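Local coordinates for uncharacterized protein (Eubacterium rectale, PDB 5COZ), which is of unknown function but has a YycH-like regulatory domain, and its precursor probably carries a lipoprotein signal, consistent with a role at the cell surface, at residues V284-K289 against V323-N328; I35-V38 against N44-S47; E170-T175 against F214-D219. All coordinates share one frame; numbering follows the deposited sequence.

Interaction 1. Residues V284-K289 against V323-N328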
loop_
_atom_site.group_PDB
_atom_site.type_symbol
_atom_site.label_atom_id
_atom_site.label_comp_id
_atom_site.label_asym_id
_atom_site.label_seq_id
_atom_site.Cartn_x
_atom_site.Cartn_y
_atom_site.Cartn_z
ATOM N N VAL A 284 14.094 -8.107 16.568
ATOM C CA VAL A 284 15.101 -7.335 17.305
ATOM C C VAL A 284 16.406 -8.141 17.384
ATOM O O VAL A 284 17.484 -7.557 17.238
ATOM C CB VAL A 284 14.564 -6.933 18.686
ATOM C CG1 VAL A 284 15.687 -6.603 19.676
ATOM C CG2 VAL A 284 13.578 -5.784 18.560
ATOM N N ASP A 285 16.328 -9.473 17.617
ATOM C CA ASP A 285 17.544 -10.273 17.692
ATOM C C ASP A 285 18.297 -10.201 16.351
ATOM O O ASP A 285 19.526 -10.101 16.353
ATOM C CB ASP A 285 17.201 -11.711 18.071
ATOM C CG ASP A 285 18.372 -12.499 18.618
ATOM O OD1 ASP A 285 19.031 -12.011 19.594
ATOM O OD2 ASP A 285 18.590 -13.636 18.141
ATOM N N LYS A 286 17.557 -10.193 15.222
ATOM C CA LYS A 286 18.167 -10.091 13.893
ATOM C C LYS A 286 18.799 -8.715 13.693
ATOM O O LYS A 286 19.950 -8.606 13.283
ATOM C CB LYS A 286 17.104 -10.342 12.804
ATOM C CG LYS A 286 17.627 -10.231 11.357
ATOM C CD LYS A 286 17.208 -8.925 10.657
ATOM C CE LYS A 286 17.394 -9.016 9.157
ATOM N NZ LYS A 286 17.198 -7.699 8.486
ATOM N N LEU A 287 18.023 -7.660 13.955
ATOM C CA LEU A 287 18.458 -6.282 13.726
ATOM C C LEU A 287 19.662 -5.918 14.560
ATOM O O LEU A 287 20.492 -5.156 14.089
ATOM C CB LEU A 287 17.311 -5.309 13.981
ATOM C CG LEU A 287 16.112 -5.430 13.001
ATOM C CD1 LEU A 287 14.975 -4.515 13.413
ATOM C CD2 LEU A 287 16.526 -5.139 11.566
ATOM N N LYS A 288 19.814 -6.510 15.761
ATOM C CA LYS A 288 21.001 -6.245 16.592
ATOM C C LYS A 288 22.275 -6.645 15.885
ATOM O O LYS A 288 23.316 -6.047 16.168
ATOM C CB LYS A 288 20.905 -6.990 17.934
ATOM C CG LYS A 288 19.964 -6.332 18.935
ATOM C CD LYS A 288 19.923 -7.215 20.208
ATOM C CE LYS A 288 19.094 -6.648 21.322
ATOM N NZ LYS A 288 19.119 -7.544 22.523
ATOM N N LYS A 289 22.200 -7.623 14.966
ATOM C CA LYS A 289 23.358 -8.137 14.210
ATOM C C LYS A 289 23.752 -7.223 13.056
ATOM O O LYS A 289 24.830 -7.423 12.471
ATOM C CB LYS A 289 23.038 -9.523 13.629
ATOM C CG LYS A 289 22.753 -10.617 14.662
ATOM C CD LYS A 289 22.363 -11.896 13.927
ATOM C CE LYS A 289 22.041 -13.052 14.837
ATOM N NZ LYS A 289 20.650 -12.980 15.341
ATOM N N VAL A 323 7.663 -6.597 9.130
ATOM C CA VAL A 323 8.249 -5.561 9.967
ATOM C C VAL A 323 8.908 -4.554 9.046
ATOM O O VAL A 323 9.830 -4.883 8.312
ATOM C CB VAL A 323 9.265 -6.111 11.004
ATOM C CG1 VAL A 323 9.842 -4.977 11.866
ATOM C CG2 VAL A 323 8.602 -7.163 11.884
ATOM N N TYR A 324 8.423 -3.306 9.100
ATOM C CA TYR A 324 8.982 -2.215 8.315
ATOM C C TYR A 324 9.881 -1.428 9.232
ATOM O O TYR A 324 9.484 -1.141 10.377
ATOM C CB TYR A 324 7.859 -1.317 7.763
ATOM C CG TYR A 324 6.876 -2.061 6.883
ATOM C CD1 TYR A 324 5.717 -2.623 7.421
ATOM C CD2 TYR A 324 7.037 -2.097 5.499
ATOM C CE1 TYR A 324 4.764 -3.243 6.606
ATOM C CE2 TYR A 324 6.096 -2.723 4.679
ATOM C CZ TYR A 324 4.946 -3.258 5.232
ATOM O OH TYR A 324 4.027 -3.897 4.435
ATOM N N TYR A 325 11.108 -1.111 8.756
ATOM C CA TYR A 325 12.025 -0.366 9.590
ATOM C C TYR A 325 12.897 0.530 8.754
ATOM O O TYR A 325 13.026 0.321 7.556
ATOM C CB TYR A 325 12.881 -1.341 10.451
ATOM C CG TYR A 325 13.869 -2.170 9.652
ATOM C CD1 TYR A 325 13.494 -3.380 9.076
ATOM C CD2 TYR A 325 15.202 -1.771 9.525
ATOM C CE1 TYR A 325 14.413 -4.159 8.364
ATOM C CE2 TYR A 325 16.122 -2.534 8.811
ATOM C CZ TYR A 325 15.720 -3.720 8.224
ATOM O OH TYR A 325 16.655 -4.482 7.535
ATOM N N TYR A 326 13.550 1.494 9.407
ATOM C CA TYR A 326 14.517 2.364 8.758
ATOM C C TYR A 326 15.912 2.047 9.238
ATOM O O TYR A 326 16.088 1.716 10.406
ATOM C CB TYR A 326 14.244 3.846 9.116
ATOM C CG TYR A 326 12.923 4.360 8.636
ATOM C CD1 TYR A 326 12.704 4.619 7.284
ATOM C CD2 TYR A 326 11.903 4.661 9.539
ATOM C CE1 TYR A 326 11.490 5.126 6.835
ATOM C CE2 TYR A 326 10.672 5.160 9.099
ATOM C CZ TYR A 326 10.478 5.403 7.746
ATOM O OH TYR A 326 9.269 5.886 7.281
ATOM N N GLN A 327 16.898 2.165 8.354
ATOM C CA GLN A 327 18.285 2.079 8.774
ATOM C C GLN A 327 19.017 3.287 8.231
ATOM O O GLN A 327 18.913 3.606 7.051
ATOM C CB GLN A 327 18.969 0.778 8.352
ATOM C CG GLN A 327 20.392 0.679 8.910
ATOM C CD GLN A 327 20.985 -0.699 8.730
ATOM O OE1 GLN A 327 20.844 -1.320 7.672
ATOM N NE2 GLN A 327 21.621 -1.201 9.776
ATOM N N ASN A 328 19.803 3.909 9.097
ATOM C CA ASN A 328 20.548 5.126 8.776
ATOM C C ASN A 328 21.909 4.718 8.223
ATOM O O ASN A 328 22.880 4.550 8.968
ATOM C CB ASN A 328 20.651 5.955 10.056
ATOM C CG ASN A 328 20.973 7.387 9.820
ATOM O OD1 ASN A 328 20.958 7.875 8.672
ATOM N ND2 ASN A 328 21.287 8.106 10.910
HETATM O O HOH W 1 15.815 -6.550 5.777
HETATM O O HOH W 2 18.849 -5.482 8.973
#

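Interaction 2. Residues I35-V38 against N44-S47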
loop_
_atom_site.group_PDB
_atom_site.type_symbol
_atom_site.label_atom_id
_atom_site.label_comp_id
_atom_site.label_asym_id
_atom_site.label_seq_id
_atom_site.Cartn_x
_atom_site.Cartn_y
_atom_site.Cartn_z
ATOM N N ILE A 35 3.377 1.377 19.457
ATOM C CA ILE A 35 4.336 1.032 20.516
ATOM C C ILE A 35 5.556 1.935 20.372
ATOM O O ILE A 35 5.903 2.335 19.259
ATOM C CB ILE A 35 4.748 -0.465 20.492
ATOM C CG1 ILE A 35 5.376 -0.858 19.125
ATOM C CG2 ILE A 35 3.555 -1.372 20.843
ATOM C CD1 ILE A 35 6.037 -2.231 19.085
ATOM N N LYS A 36 6.229 2.236 21.486
ATOM C CA LYS A 36 7.426 3.068 21.431
ATOM C C LYS A 36 8.351 2.670 22.580
ATOM O O LYS A 36 7.915 2.605 23.729
ATOM C CB LYS A 36 7.071 4.570 21.501
ATOM C CG LYS A 36 8.307 5.462 21.342
ATOM C CD LYS A 36 7.939 6.951 21.239
ATOM C CE LYS A 36 9.144 7.871 21.151
ATOM N NZ LYS A 36 9.807 7.824 19.816
ATOM N N CYS A 37 9.598 2.356 22.269
ATOM C CA CYS A 37 10.601 2.008 23.276
ATOM C C CYS A 37 11.986 2.014 22.660
ATOM O O CYS A 37 12.143 1.813 21.455
ATOM C CB CYS A 37 10.312 0.654 23.914
ATOM S SG CYS A 37 10.345 -0.726 22.750
ATOM N N VAL A 38 12.983 2.187 23.500
ATOM C CA VAL A 38 14.369 2.090 23.106
ATOM C C VAL A 38 14.833 0.668 23.393
ATOM O O VAL A 38 14.544 0.141 24.466
ATOM C CB VAL A 38 15.197 3.132 23.904
ATOM C CG1 VAL A 38 16.691 2.818 23.861
ATOM C CG2 VAL A 38 14.913 4.538 23.398
ATOM N N ASN A 44 15.902 1.604 17.995
ATOM C CA ASN A 44 14.707 2.187 18.545
ATOM C C ASN A 44 13.450 1.574 17.912
ATOM O O ASN A 44 13.493 1.130 16.756
ATOM C CB ASN A 44 14.779 3.674 18.244
ATOM C CG ASN A 44 13.647 4.475 18.765
ATOM O OD1 ASN A 44 13.124 4.226 19.854
ATOM N ND2 ASN A 44 13.257 5.456 17.990
ATOM N N ILE A 45 12.356 1.590 18.639
ATOM C CA ILE A 45 11.063 1.145 18.119
ATOM C C ILE A 45 10.097 2.314 18.254
ATOM O O ILE A 45 9.904 2.814 19.356
ATOM C CB ILE A 45 10.544 -0.105 18.872
ATOM C CG1 ILE A 45 11.552 -1.288 18.726
ATOM C CG2 ILE A 45 9.137 -0.482 18.350
ATOM C CD1 ILE A 45 11.201 -2.471 19.562
ATOM N N ASP A 46 9.487 2.767 17.155
ATOM C CA ASP A 46 8.448 3.819 17.202
ATOM C C ASP A 46 7.486 3.424 16.108
ATOM O O ASP A 46 7.553 3.908 14.966
ATOM C CB ASP A 46 9.059 5.212 17.016
ATOM C CG ASP A 46 8.089 6.346 17.266
ATOM O OD1 ASP A 46 6.899 6.068 17.517
ATOM O OD2 ASP A 46 8.520 7.514 17.205
ATOM N N SER A 47 6.611 2.489 16.465
ATOM C CA SER A 47 5.904 1.707 15.486
ATOM C C SER A 47 4.416 1.631 15.588
ATOM O O SER A 47 3.866 1.500 16.669
ATOM C CB SER A 47 6.454 0.284 15.614
ATOM O OG SER A 47 5.985 -0.661 14.664
HETATM O O HOH W 3 4.641 4.784 18.291
HETATM O O HOH W 4 11.695 5.662 21.641
#

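Interaction 3. Residues E170-T175 against F214-D219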
loop_
_atom_site.group_PDB
_atom_site.type_symbol
_atom_site.label_atom_id
_atom_site.label_comp_id
_atom_site.label_asym_id
_atom_site.label_seq_id
_atom_site.Cartn_x
_atom_site.Cartn_y
_atom_site.Cartn_z
ATOM N N GLU A 170 -15.128 9.832 3.574
ATOM C CA GLU A 170 -16.441 9.288 3.226
ATOM C C GLU A 170 -16.568 9.104 1.710
ATOM O O GLU A 170 -17.099 8.083 1.258
ATOM C CB GLU A 170 -17.552 10.195 3.765
ATOM C CG GLU A 170 -17.710 10.068 5.273
ATOM C CD GLU A 170 -18.595 11.070 5.995
ATOM O OE1 GLU A 170 -19.010 12.074 5.374
ATOM O OE2 GLU A 170 -18.839 10.868 7.207
ATOM N N LEU A 171 -16.028 10.051 0.905
ATOM C CA LEU A 171 -16.063 9.910 -0.544
ATOM C C LEU A 171 -15.141 8.763 -1.013
ATOM O O LEU A 171 -15.502 8.015 -1.924
ATOM C CB LEU A 171 -15.672 11.237 -1.210
ATOM C CG LEU A 171 -15.653 11.266 -2.740
ATOM C CD1 LEU A 171 -16.987 10.783 -3.358
ATOM C CD2 LEU A 171 -15.258 12.648 -3.231
ATOM N N ALA A 172 -13.966 8.615 -0.378
ATOM C CA ALA A 172 -13.054 7.514 -0.759
ATOM C C ALA A 172 -13.706 6.138 -0.457
ATOM O O ALA A 172 -13.663 5.245 -1.300
ATOM C CB ALA A 172 -11.737 7.658 -0.021
ATOM N N VAL A 173 -14.398 6.024 0.710
ATOM C CA VAL A 173 -15.061 4.779 1.138
ATOM C C VAL A 173 -16.223 4.463 0.176
ATOM O O VAL A 173 -16.377 3.320 -0.266
ATOM C CB VAL A 173 -15.509 4.923 2.622
ATOM C CG1 VAL A 173 -16.529 3.842 3.007
ATOM C CG2 VAL A 173 -14.299 4.882 3.561
ATOM N N LYS A 174 -16.999 5.494 -0.186
ATOM C CA LYS A 174 -18.119 5.357 -1.123
ATOM C C LYS A 174 -17.601 4.912 -2.503
ATOM O O LYS A 174 -18.199 4.033 -3.124
ATOM C CB LYS A 174 -18.890 6.688 -1.213
ATOM C CG LYS A 174 -20.048 6.712 -2.206
ATOM C CD LYS A 174 -20.508 8.164 -2.391
ATOM C CE LYS A 174 -21.538 8.343 -3.483
ATOM N NZ LYS A 174 -22.897 7.962 -3.024
ATOM N N THR A 175 -16.438 5.440 -2.934
ATOM C CA THR A 175 -15.868 5.077 -4.242
ATOM C C THR A 175 -15.386 3.618 -4.251
ATOM O O THR A 175 -15.631 2.902 -5.218
ATOM C CB THR A 175 -14.736 6.045 -4.612
ATOM O OG1 THR A 175 -15.264 7.377 -4.579
ATOM C CG2 THR A 175 -14.163 5.773 -6.001
ATOM N N PHE A 214 -5.750 9.172 -0.534
ATOM C CA PHE A 214 -5.971 8.035 0.342
ATOM C C PHE A 214 -5.342 6.806 -0.212
ATOM O O PHE A 214 -5.420 6.557 -1.415
ATOM C CB PHE A 214 -7.471 7.736 0.489
ATOM C CG PHE A 214 -8.152 8.773 1.332
ATOM C CD1 PHE A 214 -8.680 9.929 0.757
ATOM C CD2 PHE A 214 -8.335 8.565 2.689
ATOM C CE1 PHE A 214 -9.325 10.890 1.552
ATOM C CE2 PHE A 214 -8.955 9.535 3.488
ATOM C CZ PHE A 214 -9.450 10.686 2.910
ATOM N N PHE A 215 -4.758 6.003 0.682
ATOM C CA PHE A 215 -4.369 4.639 0.388
ATOM C C PHE A 215 -5.344 3.756 1.091
ATOM O O PHE A 215 -5.443 3.805 2.306
ATOM C CB PHE A 215 -2.939 4.261 0.848
ATOM C CG PHE A 215 -1.763 4.734 0.043
ATOM C CD1 PHE A 215 -1.905 5.726 -0.931
ATOM C CD2 PHE A 215 -0.506 4.184 0.248
ATOM C CE1 PHE A 215 -0.778 6.201 -1.639
ATOM C CE2 PHE A 215 0.604 4.625 -0.488
ATOM C CZ PHE A 215 0.459 5.620 -1.425
HETATM N N MSE A 216 -6.070 2.960 0.311
HETATM C CA MSE A 216 -6.957 1.935 0.867
HETATM C C MSE A 216 -6.362 0.596 0.533
HETATM O O MSE A 216 -5.570 0.480 -0.396
HETATM C CB MSE A 216 -8.371 2.068 0.346
HETATM C CG MSE A 216 -8.805 3.508 0.410
HETATM SE SE MSE A 216 -10.530 3.761 -0.312
HETATM C CE MSE A 216 -11.335 3.558 1.126
ATOM N N PHE A 217 -6.684 -0.421 1.342
ATOM C CA PHE A 217 -6.016 -1.688 1.200
ATOM C C PHE A 217 -6.965 -2.842 0.912
ATOM O O PHE A 217 -7.619 -3.351 1.810
ATOM C CB PHE A 217 -5.201 -1.954 2.487
ATOM C CG PHE A 217 -4.277 -0.801 2.818
ATOM C CD1 PHE A 217 -3.160 -0.536 2.031
ATOM C CD2 PHE A 217 -4.596 0.097 3.836
ATOM C CE1 PHE A 217 -2.355 0.575 2.283
ATOM C CE2 PHE A 217 -3.784 1.209 4.099
ATOM C CZ PHE A 217 -2.653 1.431 3.335
ATOM N N PRO A 218 -7.035 -3.260 -0.365
ATOM C CA PRO A 218 -7.875 -4.422 -0.741
ATOM C C PRO A 218 -7.559 -5.608 0.163
ATOM O O PRO A 218 -6.382 -5.903 0.432
ATOM C CB PRO A 218 -7.465 -4.694 -2.182
ATOM C CG PRO A 218 -7.146 -3.289 -2.702
ATOM C CD PRO A 218 -6.374 -2.667 -1.553
ATOM N N ASP A 219 -8.616 -6.268 0.668
ATOM C CA ASP A 219 -8.388 -7.321 1.625
ATOM C C ASP A 219 -9.307 -8.509 1.424
ATOM O O ASP A 219 -10.203 -8.491 0.575
ATOM C CB ASP A 219 -8.595 -6.736 3.048
ATOM C CG ASP A 219 -9.998 -6.339 3.479
ATOM O OD1 ASP A 219 -10.855 -6.082 2.597
ATOM O OD2 ASP A 219 -10.228 -6.234 4.708
#

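Interaction 1. Residues V284-K289 against V323-N328
Leu-287 lays a methyl group over the ring of Tyr-325 in a CH-pi contact, and Lys-286 meets the hydroxyl of the same ring through water; together they seat the last turn of helix 276-288 on strand 314-330 of the mixed sheet. The contact is small, about 134 Å² of surface summed over both sides, and buried. Leu-287 CD2 sits 3.8 Å from the centre of the Tyr-325 ring, 16° off its normal and displaced toward the hydroxyl-bearing end, so that its closest ring atom is Tyr-325 CZ at 3.7 Å. The Tyr-325 side chain leaves the strand toward the helix, and chi1 at 69°, with CG between the residue's own backbone N and carbonyl carbon, sets the course of the ring from there.

At the polar end, in the conformer of Lys-286 described, its NZ stands 3.4 Å from Tyr-325 OH, too badly angled for a direct hydrogen bond. Two waters span the pair instead. One accepts from Lys-286 NZ at 2.8 Å and lies 2.8 Å from Tyr-325 OH; the other lies in the plane of the ring at its edge, 2.8 Å from Tyr-325 OH, and is held only weakly by the lysine. The ammonium group also forms a salt bridge with Asp-345, which would probably fix its position beside the phenol.

Among the neighbouring elements, Tyr-325 also packs against Leu-343 and Asp-345 of the adjacent strand 338-348 and against Glu-283 one helical turn before Leu-287, while Leu-287 reaches Val-298 of strand 295-311 on the other flank of strand 314-330.

Interaction 2. Residues I35-V38 against N44-S47
Ile-35 to Val-38 and Asn-44 to Ser-47 pair as antiparallel strands, 4.6 Å apart between axes. Four backbone hydrogen bonds join them: Ile-35 and Ser-47 exchange two, as do Cys-37 and Ile-45, with Ile-45 N to Cys-37 O at 2.8 Å. Lys-36 with Asp-46, between them, and Val-38 with Asn-44, beyond Cys-37 and Ile-45, are the non-hydrogen-bonded pairs, and Lys-36 CA brings a CA-H...O contact to Ile-45 O at 3.2 Å.

Apolar contacts occupy the face bearing Ile-35, Cys-37, Ile-45 and Ser-47. Ile-35 CD1 meets the branch methyl Ile-45 CG2 at 3.6 Å, while the other arm, Ile-45 CD1, touches Cys-37 SG at 3.7 Å; Ile-45 thus touches its directly paired neighbour Cys-37 and the diagonal one, Ile-35.

Charge and water mark the other face. The Lys-36 chain runs extended and then bends at its last torsion (chi4 74°), dropping NZ to within 2.9 Å of Asp-46 OD2 in a salt bridge whose hydrogen bond is weak. The second carboxylate oxygen, Asp-46 OD1, takes a water that also donates to Ile-35 O. With an alanine here, the Lys-36 ammonium would probably lose this mate and the water one of its two acceptors.

Tyr-16 and Val-19 of helix 16-22 and Leu-280 of helix 276-288 cover the apolar face of what is a two-faced, amphipathic beta hairpin at the edge of the mixed sheet.

Interaction 3. Residues E170-T175 against F214-D219
Ala-172 and Val-173 of helix 165-178 pack on Phe-214 and Met-216 (selenomethionine) of strand 211-220, a helix-on-sheet contact in which a helix packs on a strand of the antiparallel sheet. The axes of the short segments pass 10.0 Å apart at closest, with a crossing angle of -38°. Phe-214 and Met-216 are alternate residues of the strand, so both rise from the same side of it toward the helix, and the methyl of Ala-172 is the small bump that enters the hollow between them.

One wall of that hollow is flat. Ala-172 CB lies over a face of the Phe-214 ring, 4.2 Å from its centre and 23° off the normal, nearer the CG and CD1 rim than the middle; Phe-214 CD1 is 3.9 Å away. The other wall, in the conformer described, is the selenoether arm of Met-216, whose SE lies 4.1 Å from Ala-172 CB. That arm runs straight through chi2 and then bends at chi3 (91°), turning its CE along the helix to Val-173; Val-173 CG2 lies 4.1 Å from Met-216 CE, the two side chains crossing at about a right angle.

The selenium and its methyl are thus wedged against the helix backbone as well as its side chains. Around the pair, Ala-168 and Glu-169 of the same helix also touch Phe-214, and Ile-246 of strand 244-249 adjoins Met-216. At the bottom of the wedge, Met-216 SE rests 3.6 Å from the carbonyl oxygen Ala-172 O.

From the N terminus, interaction 2 comes first and closes the tightest loop, the short turn between strands 34-40 and 43-50. Interaction 3 follows, bringing helix 165-178 onto strand 211-220 across 38 intervening residues, and interaction 1 closes last, over 33 residues, mostly strand, between 284-289 and 323-328. The three run in series; none nests in or crosses another. Interactions 1 and 2 serve the same mixed sheet, their centres about 12 Å apart, and touch where Val-284 CG2 packs on Ile-45 CD1 at 4.2 Å. Interaction 3 belongs to the antiparallel sheet, its centre about 31 Å from that of interaction 1.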